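Local coordinates for protein STING-associated CdnE c-di-GMP synthase (Flavobacteriaceae, PDB 6WT8) that probably makes the cyclic dinucleotide c-di-GMP from GTP as a bacterial signal for a STING partner in CBASS defence, at residues 71-76 with 184-189; 114-119 with 152-157; 281-286 with 329-334. All coordinates share one frame; numbering follows the deposited sequence.

Overall arrangement
Contacts 1 and 2 belong to the nucleotidyltransferase part of the enzyme, where helices pack against a mixed sheet. Both reach that sheet. Their centres are 26 Å apart, and their nearest atoms about 11 Å apart. Along the chain, contact 2 forms between the two segments of contact 1. Contact 3 comes later, in the helical part of the chain. Its centre is 33 Å from that of contact 1, across the centre of the molecule, and 31 Å from that of contact 2. None of the three touches another. In related nucleotidyltransferases the active site lies on the central sheet, the one that contacts 1 and 2 reach.

Contact 1: 71-76 with 184-189; sequences NKVEAH and IYVKVT
No flat group takes part where Val-73 meets Val-186 and Val-188, so there are no ring faces or edges to fill across this contact. It is methyl against methyl. Val-73 projects from the helix 60-81 toward strand 184-189. Its CG2 comes within 3.5 Å of Val-188 CG2. That is tighter than usual for two methyl carbons, a tight spot between these two groups alone. The same Val-73 CG2 is 4.3 Å from Val-186 CG1, a looser touch. Val-186 and Val-188 are two residues apart on the strand and both point at the helix. Val-186 CG1 and Val-188 CG2 are themselves 4.1 Å apart, and Val-73 CG2 bears on both. Lys-187, between them, points away from the helix.

In Val-73, CG1 stands anti to the backbone N (chi1 178°). This leaves CG2 as the branch that meets the strand. Val-188 has nearly the same torsion, and there too CG2 does the touching. The backbones stay well apart, with 7.7 Å between the CA atoms of Val-73 and Val-188. The interaction is hydrophobic, and all three valines are buried.

The amine of Lys-72 is hydrogen-bonded to the backbone O of Glu-190, just beyond the strand. Val-73 and Val-186 also touch Tyr-173 and Val-197. On another side of the helix, Glu-74 forms a salt bridge with Arg-89. Strand 184-189 pairs antiparallel with both 192-204 and 176-177. Val-73 touches Val-186 and Val-188 on one strand and Val-197 on strand 192-204, so helix 60-81 packs on a face of the mixed sheet. It lies beside helix 154-172, which Ile-184 and His-76 also touch.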
ATOM      1  N   ASN A  71      16.192  -8.211  -2.809  1.00 13.90           N
ATOM      2  CA  ASN A  71      16.586  -9.631  -2.827  1.00 15.32           C
ATOM      3  C   ASN A  71      18.075  -9.813  -2.506  1.00 16.86           C
ATOM      4  O   ASN A  71      18.463 -10.791  -1.832  1.00 17.44           O
ATOM      5  CB  ASN A  71      16.306 -10.262  -4.198  1.00 15.01           C
ATOM      6  CG  ASN A  71      14.815 -10.471  -4.465  1.00 19.59           C
ATOM      7  OD1 ASN A  71      13.988 -10.420  -3.566  1.00 20.46           O
ATOM      8  ND2 ASN A  71      14.468 -10.720  -5.739  1.00 22.09           N
ATOM      9  N   LYS A  72      18.932  -8.926  -3.021  1.00 15.09           N
ATOM     10  CA  LYS A  72      20.363  -9.010  -2.717  1.00 16.93           C
ATOM     11  C   LYS A  72      20.608  -8.815  -1.226  1.00 17.85           C
ATOM     12  O   LYS A  72      21.411  -9.548  -0.616  1.00 18.02           O
ATOM     13  CB  LYS A  72      21.160  -7.989  -3.519  1.00 17.95           C
ATOM     14  CG  LYS A  72      21.094  -8.332  -4.986  1.00 24.38           C
ATOM     15  CD  LYS A  72      22.032  -7.492  -5.789  1.00 31.17           C
ATOM     16  CE  LYS A  72      22.029  -7.993  -7.254  1.00 30.94           C
ATOM     17  NZ  LYS A  72      23.126  -7.337  -8.058  1.00 38.18           N
ATOM     18  N   VAL A  73      19.934  -7.825  -0.613  1.00 15.25           N
ATOM     19  CA  VAL A  73      20.049  -7.643   0.845  1.00 14.58           C
ATOM     20  C   VAL A  73      19.590  -8.898   1.585  1.00 16.55           C
ATOM     21  O   VAL A  73      20.239  -9.346   2.561  1.00 16.06           O
ATOM     22  CB  VAL A  73      19.238  -6.412   1.282  1.00 14.83           C
ATOM     23  CG1 VAL A  73      19.289  -6.217   2.785  1.00 18.34           C
ATOM     24  CG2 VAL A  73      19.818  -5.164   0.623  1.00 16.45           C
ATOM     25  N   GLU A  74      18.424  -9.438   1.194  1.00 14.28           N
ATOM     26  CA  GLU A  74      17.904 -10.645   1.839  1.00 14.54           C
ATOM     27  C   GLU A  74      18.923 -11.773   1.836  1.00 15.34           C
ATOM     28  O   GLU A  74      19.061 -12.469   2.851  1.00 14.65           O
ATOM     29  CB  GLU A  74      16.613 -11.105   1.116  1.00 14.27           C
ATOM     30  CG  GLU A  74      16.090 -12.374   1.776  1.00 17.51           C
ATOM     31  CD  GLU A  74      14.784 -12.897   1.177  1.00 20.32           C
ATOM     32  OE1 GLU A  74      13.867 -12.113   0.902  1.00 18.76           O
ATOM     33  OE2 GLU A  74      14.667 -14.143   1.017  1.00 22.10           O
ATOM     34  N   ALA A  75      19.647 -11.972   0.730  1.00 14.85           N
ATOM     35  CA  ALA A  75      20.590 -13.096   0.686  1.00 16.44           C
ATOM     36  C   ALA A  75      21.650 -12.965   1.782  1.00 15.91           C
ATOM     37  O   ALA A  75      22.018 -13.950   2.431  1.00 16.38           O
ATOM     38  CB  ALA A  75      21.274 -13.173  -0.678  1.00 17.28           C
ATOM     39  N   HIS A  76      22.132 -11.746   2.028  1.00 15.60           N
ATOM     40  CA  HIS A  76      23.113 -11.554   3.102  1.00 15.13           C
ATOM     41  C   HIS A  76      22.507 -11.824   4.478  1.00 14.10           C
ATOM     42  O   HIS A  76      23.122 -12.486   5.335  1.00 16.97           O
ATOM     43  CB  HIS A  76      23.667 -10.127   3.050  1.00 14.48           C
ATOM     44  CG  HIS A  76      24.520  -9.868   1.860  1.00 17.33           C
ATOM     45  ND1 HIS A  76      25.771 -10.439   1.715  1.00 23.67           N
ATOM     46  CD2 HIS A  76      24.306  -9.130   0.740  1.00 20.24           C
ATOM     47  CE1 HIS A  76      26.287 -10.073   0.548  1.00 27.29           C
ATOM     48  NE2 HIS A  76      25.413  -9.296  -0.072  1.00 21.42           N
ATOM     49  N   ILE A 184      16.873  -0.284   9.350  1.00 14.44           N
ATOM     50  CA  ILE A 184      18.239  -0.069   8.878  1.00 15.06           C
ATOM     51  C   ILE A 184      18.176   0.358   7.414  1.00 14.42           C
ATOM     52  O   ILE A 184      17.500  -0.295   6.627  1.00 15.64           O
ATOM     53  CB  ILE A 184      19.069  -1.354   9.028  1.00 14.55           C
ATOM     54  CG1 ILE A 184      19.171  -1.784  10.505  1.00 15.97           C
ATOM     55  CG2 ILE A 184      20.516  -1.125   8.473  1.00 16.91           C
ATOM     56  CD1 ILE A 184      19.593  -3.287  10.619  1.00 18.52           C
ATOM     57  N   TYR A 185      18.869   1.420   7.030  1.00 17.47           N
ATOM     58  CA  TYR A 185      18.765   1.926   5.663  1.00 16.51           C
ATOM     59  C   TYR A 185      20.039   1.554   4.906  1.00 18.27           C
ATOM     60  O   TYR A 185      21.135   1.936   5.311  1.00 22.01           O
ATOM     61  CB  TYR A 185      18.580   3.448   5.657  1.00 22.85           C
ATOM     62  CG  TYR A 185      17.878   4.028   4.433  1.00 29.80           C
ATOM     63  CD1 TYR A 185      16.833   3.339   3.816  1.00 32.46           C
ATOM     64  CD2 TYR A 185      18.226   5.270   3.935  1.00 40.22           C
ATOM     65  CE1 TYR A 185      16.149   3.877   2.707  1.00 36.62           C
ATOM     66  CE2 TYR A 185      17.566   5.823   2.833  1.00 38.64           C
ATOM     67  CZ  TYR A 185      16.529   5.131   2.226  1.00 40.03           C
ATOM     68  OH  TYR A 185      15.865   5.672   1.132  1.00 41.77           O
ATOM     69  N   VAL A 186      19.898   0.771   3.834  1.00 15.95           N
ATOM     70  CA  VAL A 186      21.031   0.213   3.105  1.00 18.53           C
ATOM     71  C   VAL A 186      21.113   0.835   1.728  1.00 19.65           C
ATOM     72  O   VAL A 186      20.128   0.811   0.987  1.00 18.98           O
ATOM     73  CB  VAL A 186      20.899  -1.306   2.968  1.00 19.00           C
ATOM     74  CG1 VAL A 186      22.120  -1.864   2.261  1.00 21.72           C
ATOM     75  CG2 VAL A 186      20.701  -1.908   4.357  1.00 17.99           C
ATOM     76  N   LYS A 187      22.294   1.309   1.349  1.00 20.52           N
ATOM     77  CA  LYS A 187      22.498   1.761  -0.031  1.00 20.02           C
ATOM     78  C   LYS A 187      23.056   0.581  -0.814  1.00 17.88           C
ATOM     79  O   LYS A 187      24.248   0.256  -0.711  1.00 20.61           O
ATOM     80  CB  LYS A 187      23.416   2.974  -0.064  1.00 22.45           C
ATOM     81  CG  LYS A 187      22.736   4.211   0.515  1.00 28.10           C
ATOM     82  CD  LYS A 187      23.554   5.463   0.199  1.00 35.14           C
ATOM     83  CE  LYS A 187      23.577   5.763  -1.285  1.00 33.94           C
ATOM     84  NZ  LYS A 187      22.244   6.297  -1.707  1.00 40.60           N
ATOM     85  N   VAL A 188      22.190  -0.082  -1.595  1.00 18.82           N
ATOM     86  CA  VAL A 188      22.638  -1.163  -2.471  1.00 20.25           C
ATOM     87  C   VAL A 188      23.262  -0.550  -3.716  1.00 21.96           C
ATOM     88  O   VAL A 188      22.778   0.460  -4.216  1.00 24.19           O
ATOM     89  CB  VAL A 188      21.447  -2.083  -2.782  1.00 21.40           C
ATOM     90  CG1 VAL A 188      21.854  -3.304  -3.636  1.00 22.70           C
ATOM     91  CG2 VAL A 188      20.756  -2.544  -1.497  1.00 17.53           C
ATOM     92  N   THR A 189      24.342  -1.137  -4.231  1.00 27.36           N
ATOM     93  CA  THR A 189      25.015  -0.478  -5.349  1.00 32.96           C
ATOM     94  C   THR A 189      24.724  -1.096  -6.697  1.00 28.85           C
ATOM     95  O   THR A 189      24.878  -0.402  -7.705  1.00 34.43           O
ATOM     96  CB  THR A 189      26.537  -0.448  -5.163  1.00 35.74           C
ATOM     97  OG1 THR A 189      27.022  -1.789  -4.995  1.00 41.08           O
ATOM     98  CG2 THR A 189      26.899   0.452  -3.986  1.00 34.38           C
TER

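Contact 2: 114-119 with 152-157; sequences SSEFDH and GNQIDD
Ser-114 and Gln-154 bring their CA atoms to 6.8 Å, where an extended segment meets the first turn of a helix. The motif is an N-capped helix start set against a strand of the nucleotidyltransferase sheet. Asn-153 is the N-cap of helix 154-172. Its OD1 accepts from Asp-156 N at 2.9 Å, with a fairly straight N-H...O angle of 163°. Gln-154 follows and turns toward the strand.

The Gln-154 chain bends at chi2 (75°), which brings a face of its amide to Ser-114 OG. The hydroxyl reaches Gln-154 OE1 from above the amide plane. Ser-114 OG gives a hydrogen bond to Gln-154 OE1 at 3.0 Å, and this steep approach is in keeping with its weakness. The stronger partner of OE1 is the hydroxyl of Thr-201, on the parallel neighbouring strand 192-204. On the other end of the amide, NE2 is hydrogen-bonded to Thr-111 OG1. These bonds at both ends fix the rotation of the amide. A leucine in its place would probably leave the hydroxyls of Ser-114, Thr-201 and Thr-111 without their shared amide partner, and the helix start less firmly tied to the sheet.

Glu-116 approaches from further along the strand. Its OE2 lies 4.0 Å from Gln-154 CG, a van der Waals touch. The carboxylate and amide planes are 56° apart. This contact lies at the surface.

The other end of the strand leads into helix 119-126, which is capped by Asp-118 OD1 on Gly-121 N. Just there, the His-119 ring lies against the Phe-117 ring, with Phe-117 CZ 3.4 Å above the centre of the imidazole. The histidine is also held by its ND1, which donates to Phe-117 O at 2.8 Å from above the carbonyl plane.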
ATOM      1  N   SER A 114       8.753 -17.711  17.768  1.00 26.39           N
ATOM      2  CA  SER A 114       7.671 -17.399  18.684  1.00 30.77           C
ATOM      3  C   SER A 114       6.883 -16.281  18.045  1.00 25.56           C
ATOM      4  O   SER A 114       7.377 -15.585  17.154  1.00 28.20           O
ATOM      5  CB  SER A 114       8.185 -16.972  20.061  1.00 40.23           C
ATOM      6  OG  SER A 114       9.001 -15.824  19.934  1.00 50.93           O
ATOM      7  N   SER A 115       5.622 -16.189  18.426  1.00 28.88           N
ATOM      8  CA  SER A 115       4.745 -15.194  17.858  1.00 24.93           C
ATOM      9  C   SER A 115       3.919 -14.579  18.976  1.00 23.47           C
ATOM     10  O   SER A 115       3.617 -15.223  19.975  1.00 29.55           O
ATOM     11  CB  SER A 115       3.835 -15.824  16.813  1.00 26.01           C
ATOM     12  OG  SER A 115       2.975 -14.866  16.244  1.00 39.05           O
ATOM     13  N   GLU A 116       3.534 -13.341  18.780  1.00 17.67           N
ATOM     14  CA  GLU A 116       2.484 -12.754  19.589  1.00 19.51           C
ATOM     15  C   GLU A 116       1.139 -13.236  19.045  1.00 18.25           C
ATOM     16  O   GLU A 116       1.032 -13.602  17.871  1.00 17.32           O
ATOM     17  CB  GLU A 116       2.585 -11.235  19.513  1.00 21.48           C
ATOM     18  CG  GLU A 116       3.950 -10.667  20.023  1.00 21.04           C
ATOM     19  CD  GLU A 116       4.147 -10.957  21.473  1.00 25.77           C
ATOM     20  OE1 GLU A 116       3.228 -10.671  22.248  1.00 30.83           O
ATOM     21  OE2 GLU A 116       5.218 -11.482  21.828  1.00 34.91           O
ATOM     22  N   PHE A 117       0.108 -13.236  19.889  1.00 20.34           N
ATOM     23  CA  PHE A 117      -1.213 -13.633  19.376  1.00 19.48           C
ATOM     24  C   PHE A 117      -2.304 -13.129  20.314  1.00 22.48           C
ATOM     25  O   PHE A 117      -2.037 -12.774  21.465  1.00 22.53           O
ATOM     26  CB  PHE A 117      -1.334 -15.162  19.176  1.00 20.81           C
ATOM     27  CG  PHE A 117      -1.297 -15.970  20.448  1.00 25.33           C
ATOM     28  CD1 PHE A 117      -0.099 -16.256  21.067  1.00 29.63           C
ATOM     29  CD2 PHE A 117      -2.472 -16.481  20.990  1.00 25.18           C
ATOM     30  CE1 PHE A 117      -0.058 -17.015  22.235  1.00 33.44           C
ATOM     31  CE2 PHE A 117      -2.453 -17.255  22.152  1.00 30.08           C
ATOM     32  CZ  PHE A 117      -1.248 -17.516  22.787  1.00 28.98           C
ATOM     33  N   ASP A 118      -3.533 -13.115  19.798  1.00 22.16           N
ATOM     34  CA  ASP A 118      -4.716 -12.719  20.570  1.00 21.30           C
ATOM     35  C   ASP A 118      -5.167 -13.888  21.470  1.00 23.02           C
ATOM     36  O   ASP A 118      -5.985 -14.731  21.067  1.00 23.27           O
ATOM     37  CB  ASP A 118      -5.818 -12.277  19.611  1.00 24.00           C
ATOM     38  CG  ASP A 118      -6.976 -11.619  20.317  1.00 26.30           C
ATOM     39  OD1 ASP A 118      -6.955 -11.609  21.564  1.00 26.43           O
ATOM     40  OD2 ASP A 118      -7.867 -11.100  19.631  1.00 26.50           O
ATOM     41  N   HIS A 119      -4.651 -13.894  22.711  1.00 24.89           N
ATOM     42  CA  HIS A 119      -4.930 -14.965  23.666  1.00 25.82           C
ATOM     43  C   HIS A 119      -6.403 -14.990  24.010  1.00 29.65           C
ATOM     44  O   HIS A 119      -7.077 -16.027  23.895  1.00 28.27           O
ATOM     45  CB  HIS A 119      -4.159 -14.751  24.972  1.00 32.83           C
ATOM     46  CG  HIS A 119      -2.667 -14.723  24.845  1.00 52.37           C
ATOM     47  ND1 HIS A 119      -1.996 -13.865  23.996  1.00 55.58           N
ATOM     48  CD2 HIS A 119      -1.710 -15.406  25.522  1.00 58.51           C
ATOM     49  CE1 HIS A 119      -0.693 -14.044  24.131  1.00 55.75           C
ATOM     50  NE2 HIS A 119      -0.492 -14.976  25.048  1.00 56.92           N
ATOM     51  N   GLY A 152      12.884 -19.220  24.661  1.00 58.56           N
ATOM     52  CA  GLY A 152      13.827 -18.111  24.627  1.00 54.30           C
ATOM     53  C   GLY A 152      13.213 -16.803  25.090  1.00 51.54           C
ATOM     54  O   GLY A 152      12.271 -16.773  25.891  1.00 44.26           O
ATOM     55  N   ASN A 153      13.746 -15.696  24.575  1.00 40.16           N
ATOM     56  CA  ASN A 153      13.256 -14.369  24.937  1.00 37.00           C
ATOM     57  C   ASN A 153      12.935 -13.619  23.643  1.00 30.65           C
ATOM     58  O   ASN A 153      13.848 -13.281  22.893  1.00 34.00           O
ATOM     59  CB  ASN A 153      14.305 -13.632  25.786  1.00 45.83           C
ATOM     60  CG  ASN A 153      13.786 -12.330  26.388  1.00 53.02           C
ATOM     61  OD1 ASN A 153      13.415 -11.404  25.667  1.00 44.61           O
ATOM     62  ND2 ASN A 153      13.800 -12.241  27.725  1.00 57.48           N
ATOM     63  N   GLN A 154      11.647 -13.353  23.398  1.00 26.14           N
ATOM     64  CA  GLN A 154      11.198 -12.711  22.156  1.00 30.50           C
ATOM     65  C   GLN A 154      11.884 -11.362  21.924  1.00 25.08           C
ATOM     66  O   GLN A 154      12.368 -11.076  20.817  1.00 26.60           O
ATOM     67  CB  GLN A 154       9.676 -12.532  22.200  1.00 34.63           C
ATOM     68  CG  GLN A 154       9.104 -11.664  21.089  1.00 45.28           C
ATOM     69  CD  GLN A 154       9.063 -12.379  19.757  1.00 49.26           C
ATOM     70  OE1 GLN A 154       8.039 -13.003  19.407  1.00 40.46           O
ATOM     71  NE2 GLN A 154      10.183 -12.306  18.997  1.00 46.39           N
ATOM     72  N   ILE A 155      11.864 -10.484  22.932  1.00 28.19           N
ATOM     73  CA  ILE A 155      12.442  -9.155  22.755  1.00 26.68           C
ATOM     74  C   ILE A 155      13.951  -9.244  22.577  1.00 26.32           C
ATOM     75  O   ILE A 155      14.558  -8.503  21.770  1.00 23.94           O
ATOM     76  CB  ILE A 155      12.069  -8.243  23.943  1.00 30.89           C
ATOM     77  CG1 ILE A 155      10.631  -7.785  23.787  1.00 34.58           C
ATOM     78  CG2 ILE A 155      12.970  -6.990  23.971  1.00 29.88           C
ATOM     79  CD1 ILE A 155      10.459  -6.793  22.596  1.00 40.11           C
ATOM     80  N   ASP A 156      14.599 -10.129  23.343  1.00 24.34           N
ATOM     81  CA  ASP A 156      16.034 -10.298  23.206  1.00 24.83           C
ATOM     82  C   ASP A 156      16.394 -10.797  21.815  1.00 21.00           C
ATOM     83  O   ASP A 156      17.418 -10.404  21.259  1.00 21.89           O
ATOM     84  CB  ASP A 156      16.559 -11.260  24.267  1.00 35.01           C
ATOM     85  CG  ASP A 156      16.790 -10.580  25.603  1.00 51.72           C
ATOM     86  OD1 ASP A 156      17.066  -9.354  25.606  1.00 59.37           O
ATOM     87  OD2 ASP A 156      16.691 -11.266  26.646  1.00 58.98           O
ATOM     88  N   ASP A 157      15.574 -11.686  21.251  1.00 19.93           N
ATOM     89  CA  ASP A 157      15.824 -12.150  19.878  1.00 19.14           C
ATOM     90  C   ASP A 157      15.681 -11.034  18.866  1.00 16.76           C
ATOM     91  O   ASP A 157      16.407 -11.012  17.880  1.00 16.95           O
ATOM     92  CB  ASP A 157      14.877 -13.275  19.527  1.00 21.48           C
ATOM     93  CG  ASP A 157      15.277 -14.592  20.180  1.00 26.89           C
ATOM     94  OD1 ASP A 157      16.423 -14.709  20.682  1.00 25.95           O
ATOM     95  OD2 ASP A 157      14.435 -15.507  20.128  1.00 27.10           O
TER

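Contact 3: 281-286 with 329-334; sequences INAICY and EYIFEF
Ala-283 and Ile-331 mark the closest backbone approach, with 7.6 Å between their CA atoms. Segment 281-286 is part of helix 278-287. Segment 329-334 is a loop that leads into helix 336-360, and it holds a type I beta turn from Tyr-330 to Glu-333. The turn is closed by Glu-333 N bonding to Tyr-330 O at 3.1 Å. Its two corner residues, Ile-331 and Phe-332, carry the contact.

Ile-331 meets the helix with two methyls. Its CG2 is 3.8 Å from Ala-283 CB. Its CD1 reaches past the same Ala-283 CB, at 3.9 Å, and ends 3.7 Å from Ile-284 CG1. The small alanine lets the isoleucine come this near. With chi1 at 56°, CG1 of Ile-331 sits between the backbone N and the carbonyl carbon, which sends CD1 along to Ile-284. The two isoleucine side chains cross at about a right angle. Phe-332 adds a lighter touch: its CZ is 4.2 Å from Ile-284 CD1, which meets the ring obliquely.

Ile-284 and Phe-332 also touch Ile-312 of helix 300-314, and Ile-331 touches Phe-279 of its partner helix. The loop is tied down separately by Lys-339 NZ, which is hydrogen-bonded to the backbone O atoms of Ile-331 and Phe-334, and by a backbone bond between Ile-331 and Ile-322.

All four touching residues are buried, and only carbon meets carbon between them. The contact should therefore depend on shape fit and the exclusion of water.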
ATOM      1  N   ILE A 281      -6.191   6.920   0.610  1.00 14.13           N
ATOM      2  CA  ILE A 281      -6.548   6.851  -0.810  1.00 13.64           C
ATOM      3  C   ILE A 281      -6.825   5.412  -1.208  1.00 11.97           C
ATOM      4  O   ILE A 281      -7.819   5.122  -1.906  1.00 13.76           O
ATOM      5  CB  ILE A 281      -5.415   7.459  -1.671  1.00 12.56           C
ATOM      6  CG1 ILE A 281      -5.478   8.963  -1.495  1.00 15.68           C
ATOM      7  CG2 ILE A 281      -5.652   7.125  -3.161  1.00 13.89           C
ATOM      8  CD1 ILE A 281      -4.311   9.715  -2.144  1.00 16.53           C
ATOM      9  N   ASN A 282      -5.989   4.487  -0.728  1.00 12.12           N
ATOM     10  CA  ASN A 282      -6.222   3.069  -1.023  1.00 14.42           C
ATOM     11  C   ASN A 282      -7.611   2.675  -0.555  1.00 13.83           C
ATOM     12  O   ASN A 282      -8.351   1.997  -1.268  1.00 14.27           O
ATOM     13  CB  ASN A 282      -5.212   2.179  -0.301  1.00 11.83           C
ATOM     14  CG  ASN A 282      -3.794   2.283  -0.830  1.00 13.99           C
ATOM     15  OD1 ASN A 282      -3.555   2.756  -1.931  1.00 16.00           O
ATOM     16  ND2 ASN A 282      -2.822   1.830   0.000  1.00 16.14           N
ATOM     17  N   ALA A 283      -7.943   3.032   0.697  1.00 13.16           N
ATOM     18  CA  ALA A 283      -9.225   2.633   1.291  1.00 12.26           C
ATOM     19  C   ALA A 283     -10.419   3.256   0.563  1.00 14.50           C
ATOM     20  O   ALA A 283     -11.436   2.589   0.343  1.00 14.14           O
ATOM     21  CB  ALA A 283      -9.248   3.032   2.784  1.00 14.46           C
ATOM     22  N   ILE A 284     -10.306   4.526   0.166  1.00 13.04           N
ATOM     23  CA  ILE A 284     -11.427   5.176  -0.528  1.00 12.55           C
ATOM     24  C   ILE A 284     -11.669   4.452  -1.851  1.00 11.89           C
ATOM     25  O   ILE A 284     -12.824   4.179  -2.255  1.00 15.44           O
ATOM     26  CB  ILE A 284     -11.116   6.666  -0.745  1.00 12.90           C
ATOM     27  CG1 ILE A 284     -11.160   7.371   0.620  1.00 16.07           C
ATOM     28  CG2 ILE A 284     -12.075   7.277  -1.814  1.00 17.15           C
ATOM     29  CD1 ILE A 284     -10.531   8.826   0.588  1.00 17.82           C
ATOM     30  N   CYS A 285     -10.583   4.173  -2.589  1.00 11.89           N
ATOM     31  CA  CYS A 285     -10.776   3.518  -3.898  1.00 12.79           C
ATOM     32  C   CYS A 285     -11.254   2.087  -3.748  1.00 15.27           C
ATOM     33  O   CYS A 285     -12.113   1.632  -4.516  1.00 16.02           O
ATOM     34  CB  CYS A 285      -9.499   3.583  -4.718  1.00 13.09           C
ATOM     35  SG  CYS A 285      -9.045   5.271  -5.207  1.00 15.13           S
ATOM     36  N   TYR A 286     -10.717   1.374  -2.762  1.00 13.91           N
ATOM     37  CA  TYR A 286     -11.060  -0.020  -2.533  1.00 14.81           C
ATOM     38  C   TYR A 286     -12.522  -0.148  -2.140  1.00 16.92           C
ATOM     39  O   TYR A 286     -13.143  -1.205  -2.351  1.00 18.43           O
ATOM     40  CB  TYR A 286     -10.118  -0.552  -1.428  1.00 15.08           C
ATOM     41  CG  TYR A 286     -10.282  -2.007  -1.085  1.00 14.33           C
ATOM     42  CD1 TYR A 286      -9.632  -2.972  -1.783  1.00 12.46           C
ATOM     43  CD2 TYR A 286     -11.091  -2.383  -0.026  1.00 16.02           C
ATOM     44  CE1 TYR A 286      -9.787  -4.310  -1.433  1.00 14.10           C
ATOM     45  CE2 TYR A 286     -11.256  -3.728   0.334  1.00 16.93           C
ATOM     46  CZ  TYR A 286     -10.597  -4.679  -0.404  1.00 15.51           C
ATOM     47  OH  TYR A 286     -10.736  -6.009  -0.078  1.00 19.68           O
ATOM     48  N   GLU A 329      -9.531  -0.127  10.869  1.00 20.08           N
ATOM     49  CA  GLU A 329      -9.894   1.215  11.285  1.00 19.66           C
ATOM     50  C   GLU A 329     -11.023   1.734  10.413  1.00 16.78           C
ATOM     51  O   GLU A 329     -11.239   1.255   9.291  1.00 19.48           O
ATOM     52  CB  GLU A 329      -8.721   2.194  11.132  1.00 28.85           C
ATOM     53  CG  GLU A 329      -7.395   1.636  11.654  1.00 37.48           C
ATOM     54  CD  GLU A 329      -6.179   2.512  11.337  1.00 49.34           C
ATOM     55  OE1 GLU A 329      -6.348   3.705  10.949  1.00 43.09           O
ATOM     56  OE2 GLU A 329      -5.049   1.978  11.492  1.00 52.95           O
ATOM     57  N   TYR A 330     -11.747   2.731  10.935  1.00 17.48           N
ATOM     58  CA  TYR A 330     -12.632   3.542  10.108  1.00 14.58           C
ATOM     59  C   TYR A 330     -11.834   4.764   9.707  1.00 15.93           C
ATOM     60  O   TYR A 330     -11.392   5.510  10.584  1.00 18.63           O
ATOM     61  CB  TYR A 330     -13.883   3.931  10.899  1.00 16.95           C
ATOM     62  CG  TYR A 330     -14.819   2.756  11.131  1.00 19.00           C
ATOM     63  CD1 TYR A 330     -15.585   2.290  10.091  1.00 20.07           C
ATOM     64  CD2 TYR A 330     -14.925   2.166  12.389  1.00 24.05           C
ATOM     65  CE1 TYR A 330     -16.468   1.233  10.274  1.00 24.63           C
ATOM     66  CE2 TYR A 330     -15.799   1.090  12.593  1.00 25.72           C
ATOM     67  CZ  TYR A 330     -16.560   0.649  11.519  1.00 28.44           C
ATOM     68  OH  TYR A 330     -17.447  -0.395  11.711  1.00 31.97           O
ATOM     69  N   ILE A 331     -11.689   4.992   8.404  1.00 14.89           N
ATOM     70  CA  ILE A 331     -10.704   6.001   7.962  1.00 15.59           C
ATOM     71  C   ILE A 331     -11.160   7.429   8.193  1.00 16.01           C
ATOM     72  O   ILE A 331     -10.319   8.339   8.108  1.00 18.94           O
ATOM     73  CB  ILE A 331     -10.312   5.835   6.480  1.00 17.18           C
ATOM     74  CG1 ILE A 331     -11.521   5.870   5.566  1.00 14.47           C
ATOM     75  CG2 ILE A 331      -9.551   4.540   6.292  1.00 17.16           C
ATOM     76  CD1 ILE A 331     -11.138   6.148   4.137  1.00 18.52           C
ATOM     77  N   PHE A 332     -12.425   7.671   8.526  1.00 14.71           N
ATOM     78  CA  PHE A 332     -12.855   9.031   8.905  1.00 15.08           C
ATOM     79  C   PHE A 332     -13.219   9.142  10.387  1.00 18.13           C
ATOM     80  O   PHE A 332     -13.810  10.142  10.789  1.00 20.26           O
ATOM     81  CB  PHE A 332     -14.015   9.485   8.029  1.00 17.69           C
ATOM     82  CG  PHE A 332     -13.615   9.723   6.594  1.00 16.84           C
ATOM     83  CD1 PHE A 332     -12.963  10.911   6.243  1.00 16.96           C
ATOM     84  CD2 PHE A 332     -13.809   8.753   5.618  1.00 16.09           C
ATOM     85  CE1 PHE A 332     -12.587  11.146   4.911  1.00 17.76           C
ATOM     86  CE2 PHE A 332     -13.394   8.971   4.285  1.00 18.98           C
ATOM     87  CZ  PHE A 332     -12.761  10.156   3.937  1.00 18.15           C
ATOM     88  N   GLU A 333     -12.868   8.150  11.215  1.00 16.61           N
ATOM     89  CA  GLU A 333     -13.213   8.225  12.629  1.00 20.29           C
ATOM     90  C   GLU A 333     -12.495   9.380  13.308  1.00 19.13           C
ATOM     91  O   GLU A 333     -13.111  10.146  14.079  1.00 21.54           O
ATOM     92  CB  GLU A 333     -12.889   6.917  13.339  1.00 19.16           C
ATOM     93  CG  GLU A 333     -13.357   7.013  14.798  1.00 22.37           C
ATOM     94  CD  GLU A 333     -13.298   5.706  15.532  1.00 30.96           C
ATOM     95  OE1 GLU A 333     -13.004   4.663  14.910  1.00 30.60           O
ATOM     96  OE2 GLU A 333     -13.533   5.720  16.766  1.00 35.61           O
ATOM     97  N   PHE A 334     -11.216   9.550  13.002  1.00 18.64           N
ATOM     98  CA  PHE A 334     -10.411  10.594  13.638  1.00 19.13           C
ATOM     99  C   PHE A 334      -9.956  11.622  12.624  1.00 17.71           C
ATOM    100  O   PHE A 334      -9.713  11.305  11.461  1.00 17.18           O
ATOM    101  CB  PHE A 334      -9.191   9.984  14.322  1.00 20.95           C
ATOM    102  CG  PHE A 334      -9.563   8.987  15.383  1.00 25.78           C
ATOM    103  CD1 PHE A 334     -10.220   9.397  16.545  1.00 25.80           C
ATOM    104  CD2 PHE A 334      -9.316   7.643  15.185  1.00 28.43           C
ATOM    105  CE1 PHE A 334     -10.594   8.463  17.543  1.00 30.70           C
ATOM    106  CE2 PHE A 334      -9.694   6.711  16.146  1.00 32.44           C
ATOM    107  CZ  PHE A 334     -10.317   7.117  17.322  1.00 28.57           C
TER